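Local coordinates for protein peptidase M3B, oligoendopeptidase F (Enterococcus faecium, PDB 2QR4) that probably hydrolyses peptide bonds in oligopeptides as a zinc-dependent endopeptidase of the M3B (oligoendopeptidase F) family, at residues 303-308 / 366-371; 400-405 / 514-519. All blocks are in the same frame, centred on the assembly; numbering follows the deposited sequence.

Interaction 1: 303-308 / 366-371; sequences EKALEA and TLVHEM
Ala-305 points its methyl group toward helix 361-379 and meets three side chains there. CB of Ala-305 touches CD2 of Leu-367 at 4.1 Å, the selenium SE of Met-371, a selenomethionine, at the same 4.1 Å, and CG2 of Val-368 at 4.3 Å. Leu-367 arrives with one branch alone: its CG stands anti to the backbone N (chi1 -179°), which carries CD2 out toward the alanine. CB of Leu-306 leaves the helix away from the partner, yet the CD2 branch returns to meet CE of Met-371 at 3.8 Å, the two side chains crossing at about a right angle. The turn about the CG-SE bond (chi3 77°) swings CE onto Leu-306; Met-371 is poorly ordered, so both its contacts are less sure than the others. With the axes 10.3 Å apart and crossing at -53°, side-chain tips rather than backbones fill the gap. His-369 and Glu-370, which take no part, begin an HEXXH sequence of zinc peptidases, so helix 302-308 backs the helix of the probable metal site. Leu-309 also packs on Val-368 and Met-371, while Ala-308 leans on Leu-407 and Tyr-410, so helix 302-308 lies against both helix 361-379 and helix 394-414.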
ATOM      1  N   GLU A 303      49.321  -5.942 -16.343  1.00 50.43           N
ATOM      2  CA  GLU A 303      49.891  -6.130 -17.676  1.00 44.05           C
ATOM      3  C   GLU A 303      48.848  -6.685 -18.644  1.00 44.42           C
ATOM      4  O   GLU A 303      48.584  -6.086 -19.685  1.00 43.81           O
ATOM      5  CB  GLU A 303      51.125  -7.034 -17.629  1.00 38.32           C
ATOM      6  CG  GLU A 303      52.363  -6.366 -17.028  1.00 46.83           C
ATOM      7  N   LYS A 304      48.243  -7.813 -18.287  1.00 39.59           N
ATOM      8  CA  LYS A 304      47.221  -8.428 -19.131  1.00 40.66           C
ATOM      9  C   LYS A 304      46.028  -7.494 -19.369  1.00 45.58           C
ATOM     10  O   LYS A 304      45.396  -7.526 -20.432  1.00 35.70           O
ATOM     11  CB  LYS A 304      46.755  -9.756 -18.531  1.00 35.91           C
ATOM     12  CG  LYS A 304      45.773 -10.502 -19.409  1.00 38.40           C
ATOM     13  CD  LYS A 304      46.119 -11.974 -19.475  1.00 42.95           C
ATOM     14  CE  LYS A 304      47.550 -12.174 -19.943  1.00 42.10           C
ATOM     15  NZ  LYS A 304      47.892 -13.617 -20.027  1.00 42.92           N
ATOM     16  N   ALA A 305      45.737  -6.658 -18.375  1.00 49.03           N
ATOM     17  CA  ALA A 305      44.668  -5.671 -18.486  1.00 46.44           C
ATOM     18  C   ALA A 305      44.981  -4.651 -19.577  1.00 46.97           C
ATOM     19  O   ALA A 305      44.195  -4.458 -20.508  1.00 51.92           O
ATOM     20  CB  ALA A 305      44.454  -4.972 -17.152  1.00 44.27           C
ATOM     21  N   LEU A 306      46.139  -4.011 -19.462  1.00 44.70           N
ATOM     22  CA  LEU A 306      46.533  -2.972 -20.408  1.00 50.00           C
ATOM     23  C   LEU A 306      46.732  -3.560 -21.797  1.00 44.89           C
ATOM     24  O   LEU A 306      46.611  -2.861 -22.806  1.00 47.24           O
ATOM     25  CB  LEU A 306      47.819  -2.258 -19.958  1.00 46.67           C
ATOM     26  CG  LEU A 306      47.890  -1.589 -18.581  1.00 45.15           C
ATOM     27  CD1 LEU A 306      49.174  -0.784 -18.474  1.00 47.11           C
ATOM     28  CD2 LEU A 306      46.681  -0.705 -18.313  1.00 45.96           C
ATOM     29  N   GLU A 307      47.046  -4.849 -21.846  1.00 35.04           N
ATOM     30  CA  GLU A 307      47.317  -5.483 -23.116  1.00 33.63           C
ATOM     31  C   GLU A 307      46.009  -5.755 -23.836  1.00 32.13           C
ATOM     32  O   GLU A 307      45.891  -5.503 -25.035  1.00 27.63           O
ATOM     33  CB  GLU A 307      48.114  -6.767 -22.926  1.00 30.30           C
ATOM     34  CG  GLU A 307      48.926  -7.133 -24.148  1.00 49.18           C
ATOM     35  CD  GLU A 307      49.851  -8.297 -23.895  1.00 59.01           C
ATOM     36  OE1 GLU A 307      49.543  -9.109 -22.993  1.00 65.86           O
ATOM     37  OE2 GLU A 307      50.883  -8.401 -24.596  1.00 60.43           O
ATOM     38  N   ALA A 308      45.027  -6.259 -23.094  1.00 28.78           N
ATOM     39  CA  ALA A 308      43.711  -6.536 -23.654  1.00 32.96           C
ATOM     40  C   ALA A 308      43.027  -5.263 -24.159  1.00 34.64           C
ATOM     41  O   ALA A 308      42.432  -5.254 -25.233  1.00 31.60           O
ATOM     42  CB  ALA A 308      42.841  -7.242 -22.628  1.00 39.10           C
ATOM     43  N   THR A 366      36.861  -7.901 -13.073  1.00 33.93           N
ATOM     44  CA  THR A 366      36.479  -6.820 -12.189  1.00 29.07           C
ATOM     45  C   THR A 366      37.370  -5.615 -12.430  1.00 38.05           C
ATOM     46  O   THR A 366      36.887  -4.489 -12.555  1.00 41.69           O
ATOM     47  CB  THR A 366      36.621  -7.250 -10.724  1.00 36.19           C
ATOM     48  OG1 THR A 366      35.878  -8.456 -10.517  1.00 44.91           O
ATOM     49  CG2 THR A 366      36.112  -6.165  -9.776  1.00 29.50           C
ATOM     50  N   LEU A 367      38.676  -5.862 -12.491  1.00 36.42           N
ATOM     51  CA  LEU A 367      39.645  -4.801 -12.704  1.00 37.31           C
ATOM     52  C   LEU A 367      39.342  -4.054 -14.004  1.00 44.32           C
ATOM     53  O   LEU A 367      39.280  -2.821 -14.045  1.00 37.90           O
ATOM     54  CB  LEU A 367      41.051  -5.386 -12.757  1.00 31.43           C
ATOM     55  CG  LEU A 367      42.145  -4.339 -12.947  1.00 36.36           C
ATOM     56  CD1 LEU A 367      42.170  -3.366 -11.757  1.00 22.13           C
ATOM     57  CD2 LEU A 367      43.502  -5.002 -13.164  1.00 36.37           C
ATOM     58  N   VAL A 368      39.138  -4.825 -15.062  1.00 41.66           N
ATOM     59  CA  VAL A 368      38.837  -4.279 -16.373  1.00 47.05           C
ATOM     60  C   VAL A 368      37.472  -3.581 -16.409  1.00 49.38           C
ATOM     61  O   VAL A 368      37.314  -2.533 -17.049  1.00 42.93           O
ATOM     62  CB  VAL A 368      38.948  -5.386 -17.435  1.00 43.54           C
ATOM     63  CG1 VAL A 368      37.822  -5.298 -18.445  1.00 37.59           C
ATOM     64  CG2 VAL A 368      40.319  -5.328 -18.089  1.00 42.58           C
ATOM     65  N   HIS A 369      36.506  -4.159 -15.697  1.00 42.23           N
ATOM     66  CA  HIS A 369      35.179  -3.569 -15.507  1.00 48.35           C
ATOM     67  C   HIS A 369      35.255  -2.197 -14.817  1.00 48.89           C
ATOM     68  O   HIS A 369      34.558  -1.259 -15.204  1.00 45.23           O
ATOM     69  CB  HIS A 369      34.309  -4.540 -14.691  1.00 55.55           C
ATOM     70  CG  HIS A 369      32.867  -4.144 -14.581  1.00 59.61           C
ATOM     71  ND1 HIS A 369      32.376  -3.400 -13.527  1.00 60.94           N
ATOM     72  CD2 HIS A 369      31.804  -4.420 -15.373  1.00 61.23           C
ATOM     73  CE1 HIS A 369      31.077  -3.220 -13.686  1.00 59.23           C
ATOM     74  NE2 HIS A 369      30.705  -3.827 -14.798  1.00 63.51           N
ATOM     75  N   GLU A 370      36.112  -2.081 -13.807  1.00 48.17           N
ATOM     76  CA  GLU A 370      36.241  -0.833 -13.056  1.00 52.79           C
ATOM     77  C   GLU A 370      36.990   0.261 -13.805  1.00 53.00           C
ATOM     78  O   GLU A 370      36.620   1.432 -13.734  1.00 50.58           O
ATOM     79  CB  GLU A 370      36.889  -1.077 -11.695  1.00 55.12           C
ATOM     80  CG  GLU A 370      35.887  -1.369 -10.595  1.00 61.41           C
ATOM     81  CD  GLU A 370      36.505  -2.128  -9.440  1.00 69.27           C
ATOM     82  OE1 GLU A 370      37.062  -3.221  -9.680  1.00 71.11           O
ATOM     83  OE2 GLU A 370      36.429  -1.635  -8.293  1.00 73.92           O
HETATM   84  N   MSE A 371      38.044  -0.120 -14.515  1.00 57.89           N
HETATM   85  CA  MSE A 371      38.767   0.828 -15.352  1.00 69.08           C
HETATM   86  C   MSE A 371      37.798   1.517 -16.300  1.00 52.02           C
HETATM   87  O   MSE A 371      37.895   2.716 -16.539  1.00 46.17           O
HETATM   88  CB  MSE A 371      39.859   0.121 -16.151  1.00 76.97           C
HETATM   89  CG  MSE A 371      40.796  -0.715 -15.298  1.00 96.77           C
HETATM   90 SE   MSE A 371      42.197  -1.600 -16.328  1.00106.46          SE
HETATM   91  CE  MSE A 371      43.370  -0.054 -16.617  1.00108.94           C
TER

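Interaction 2: 400-405 / 514-519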
ATOM      1  N   SER A 400      31.714  -0.157 -19.031  1.00 48.70           N
ATOM      2  CA  SER A 400      32.244  -1.227 -18.215  1.00 55.78           C
ATOM      3  C   SER A 400      32.126  -2.561 -18.932  1.00 44.97           C
ATOM      4  O   SER A 400      33.104  -3.301 -19.054  1.00 49.06           O
ATOM      5  CB  SER A 400      31.480  -1.287 -16.888  1.00 60.79           C
ATOM      6  OG  SER A 400      31.908  -0.245 -16.026  1.00 71.39           O
ATOM      7  N   THR A 401      30.920  -2.861 -19.396  1.00 40.10           N
ATOM      8  CA  THR A 401      30.640  -4.109 -20.097  1.00 40.33           C
ATOM      9  C   THR A 401      31.453  -4.195 -21.387  1.00 46.21           C
ATOM     10  O   THR A 401      31.928  -5.265 -21.747  1.00 49.26           O
ATOM     11  CB  THR A 401      29.142  -4.228 -20.398  1.00 47.23           C
ATOM     12  OG1 THR A 401      28.408  -3.920 -19.210  1.00 59.24           O
ATOM     13  CG2 THR A 401      28.758  -5.635 -20.872  1.00 34.04           C
ATOM     14  N   THR A 402      31.631  -3.065 -22.068  1.00 37.12           N
ATOM     15  CA  THR A 402      32.375  -3.051 -23.313  1.00 38.45           C
ATOM     16  C   THR A 402      33.786  -3.526 -23.028  1.00 46.08           C
ATOM     17  O   THR A 402      34.339  -4.337 -23.775  1.00 47.94           O
ATOM     18  CB  THR A 402      32.418  -1.643 -23.938  1.00 37.46           C
ATOM     19  OG1 THR A 402      31.087  -1.168 -24.135  1.00 44.85           O
ATOM     20  CG2 THR A 402      33.125  -1.658 -25.284  1.00 40.76           C
ATOM     21  N   ASN A 403      34.366  -3.015 -21.945  1.00 45.28           N
ATOM     22  CA  ASN A 403      35.713  -3.405 -21.531  1.00 41.79           C
ATOM     23  C   ASN A 403      35.827  -4.908 -21.239  1.00 43.80           C
ATOM     24  O   ASN A 403      36.763  -5.561 -21.682  1.00 47.51           O
ATOM     25  CB  ASN A 403      36.154  -2.572 -20.325  1.00 45.17           C
ATOM     26  CG  ASN A 403      36.664  -1.187 -20.723  1.00 53.34           C
ATOM     27  OD1 ASN A 403      36.664  -0.822 -21.897  1.00 54.73           O
ATOM     28  ND2 ASN A 403      37.117  -0.419 -19.742  1.00 52.86           N
ATOM     29  N   GLU A 404      34.857  -5.448 -20.510  1.00 40.44           N
ATOM     30  CA  GLU A 404      34.795  -6.878 -20.236  1.00 54.26           C
ATOM     31  C   GLU A 404      34.727  -7.675 -21.542  1.00 51.40           C
ATOM     32  O   GLU A 404      35.412  -8.702 -21.709  1.00 48.09           O
ATOM     33  CB  GLU A 404      33.579  -7.200 -19.365  1.00 45.91           C
ATOM     34  CG  GLU A 404      33.842  -7.182 -17.860  1.00 69.02           C
ATOM     35  CD  GLU A 404      32.693  -7.812 -17.057  1.00 76.61           C
ATOM     36  OE1 GLU A 404      31.513  -7.549 -17.389  1.00 83.64           O
ATOM     37  OE2 GLU A 404      32.967  -8.570 -16.095  1.00 75.74           O
ATOM     38  N   ASN A 405      33.903  -7.191 -22.466  1.00 42.40           N
ATOM     39  CA  ASN A 405      33.805  -7.791 -23.796  1.00 43.75           C
ATOM     40  C   ASN A 405      35.152  -7.855 -24.482  1.00 43.75           C
ATOM     41  O   ASN A 405      35.497  -8.865 -25.098  1.00 42.85           O
ATOM     42  CB  ASN A 405      32.793  -7.038 -24.666  1.00 35.99           C
ATOM     43  CG  ASN A 405      31.349  -7.376 -24.296  1.00 46.85           C
ATOM     44  OD1 ASN A 405      31.087  -8.423 -23.712  1.00 54.73           O
ATOM     45  ND2 ASN A 405      30.414  -6.488 -24.628  1.00 45.65           N
ATOM     46  N   ALA A 514      27.695  -4.722 -29.255  1.00 48.79           N
ATOM     47  CA  ALA A 514      27.838  -4.091 -30.576  1.00 48.24           C
ATOM     48  C   ALA A 514      29.018  -3.124 -30.640  1.00 55.57           C
ATOM     49  O   ALA A 514      29.680  -2.990 -31.676  1.00 68.13           O
ATOM     50  CB  ALA A 514      26.556  -3.355 -30.955  1.00 42.44           C
ATOM     51  N   LEU A 515      29.270  -2.436 -29.534  1.00 45.79           N
ATOM     52  CA  LEU A 515      30.374  -1.493 -29.468  1.00 40.95           C
ATOM     53  C   LEU A 515      31.747  -2.172 -29.398  1.00 41.56           C
ATOM     54  O   LEU A 515      32.701  -1.693 -29.996  1.00 43.06           O
ATOM     55  CB  LEU A 515      30.179  -0.529 -28.296  1.00 35.04           C
ATOM     56  CG  LEU A 515      29.136   0.559 -28.538  1.00 37.10           C
ATOM     57  CD1 LEU A 515      28.927   1.375 -27.278  1.00 33.80           C
ATOM     58  CD2 LEU A 515      29.571   1.464 -29.722  1.00 28.82           C
ATOM     59  N   ALA A 516      31.854  -3.282 -28.674  1.00 43.72           N
ATOM     60  CA  ALA A 516      33.126  -4.004 -28.600  1.00 43.39           C
ATOM     61  C   ALA A 516      33.463  -4.639 -29.944  1.00 45.25           C
ATOM     62  O   ALA A 516      34.638  -4.691 -30.343  1.00 42.39           O
ATOM     63  CB  ALA A 516      33.098  -5.067 -27.510  1.00 36.86           C
ATOM     64  N   LYS A 517      32.428  -5.111 -30.638  1.00 45.21           N
ATOM     65  CA  LYS A 517      32.600  -5.777 -31.927  1.00 49.01           C
ATOM     66  C   LYS A 517      33.028  -4.790 -33.015  1.00 49.75           C
ATOM     67  O   LYS A 517      33.793  -5.144 -33.905  1.00 61.01           O
ATOM     68  CB  LYS A 517      31.331  -6.533 -32.323  1.00 56.45           C
ATOM     69  CG  LYS A 517      31.535  -7.609 -33.396  1.00 68.50           C
ATOM     70  CD  LYS A 517      31.243  -7.080 -34.799  1.00 72.71           C
ATOM     71  CE  LYS A 517      29.783  -6.662 -34.942  1.00 74.04           C
ATOM     72  NZ  LYS A 517      29.366  -6.550 -36.365  1.00 73.07           N
ATOM     73  N   LYS A 518      32.563  -3.549 -32.928  1.00 51.26           N
ATOM     74  CA  LYS A 518      33.017  -2.513 -33.859  1.00 49.94           C
ATOM     75  C   LYS A 518      34.458  -2.118 -33.584  1.00 52.08           C
ATOM     76  O   LYS A 518      35.213  -1.799 -34.516  1.00 40.22           O
ATOM     77  CB  LYS A 518      32.129  -1.264 -33.795  1.00 47.17           C
ATOM     78  CG  LYS A 518      30.804  -1.417 -34.505  1.00 47.96           C
ATOM     79  CD  LYS A 518      29.970  -0.148 -34.434  1.00 57.16           C
ATOM     80  CE  LYS A 518      28.602  -0.382 -35.075  1.00 65.62           C
ATOM     81  NZ  LYS A 518      27.920  -1.600 -34.518  1.00 57.26           N
ATOM     82  N   ILE A 519      34.839  -2.110 -32.310  1.00 44.91           N
ATOM     83  CA  ILE A 519      36.199  -1.739 -31.961  1.00 41.49           C
ATOM     84  C   ILE A 519      37.147  -2.876 -32.336  1.00 47.61           C
ATOM     85  O   ILE A 519      38.146  -2.656 -33.035  1.00 31.65           O
ATOM     86  CB  ILE A 519      36.355  -1.390 -30.476  1.00 40.28           C
ATOM     87  CG1 ILE A 519      35.537  -0.154 -30.127  1.00 45.59           C
ATOM     88  CG2 ILE A 519      37.825  -1.133 -30.148  1.00 34.75           C
ATOM     89  CD1 ILE A 519      35.208  -0.051 -28.651  1.00 43.18           C
TER
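Thr-402 and Ala-516 face each other where helix 394-414 and helix 503-520 come together, their CA atoms 5.4 Å apart. The methyl of the threonine does the touching: CG2 of Thr-402 lies against the backbone of Ala-516, 4.0 Å from its N, and reaches across to CD1 of Ile-519 at 4.3 Å. That reach follows from the first torsion (chi1 -57°), which lays OG1 beside the backbone N and leaves CG2 anti to it. The hydroxyl is not wasted in this buried place, since OG1 hydrogen-bonds to the carbonyl oxygen of Ile-398 one turn back in its own helix. Asn-405 comes in from the next turn, its CB only 3.5 Å from CB of Ala-516, a tight meeting, with ND2 alongside the same methyl. CB of Ala-516 thus fits into the notch that Thr-402 and Asn-405 form one turn apart, and Ala-512, one turn earlier in helix 503-520, packs on both of them too. The alanine, with only a methyl to place, lets the axes come within 8.7 Å. The crossing of -48° is consistent with ridges-into-grooves packing of the class near -50°. The pair belongs to the mostly helical catalytic region of this M3-family peptidase, in which helix 394-414 carries Glu-397, probably the counterpart of the glutamate zinc ligand of the family.

How the interactions relate
Interaction 1 closes in the chain before interaction 2 opens, and their centres lie about 13 Å apart, bridged by consecutive helices 361-379 and 394-414. OG of Ser-400 probably hydrogen-bonds to O of His-369, 3.0 Å away, while CG1 of Val-368 packs on the backbone of 403-404. Interaction 1 is partly buried and joins an alanine methyl and the ends of leucine, valine and selenomethionine across a wider gap; interaction 2 is wholly buried and brings backbones closer through a threonine, an asparagine and an alanine. Residues 369-373 read as the HEXXH signature of zinc peptidases, so each contact packs another helix against one of the two helices that probably carry the zinc ligands.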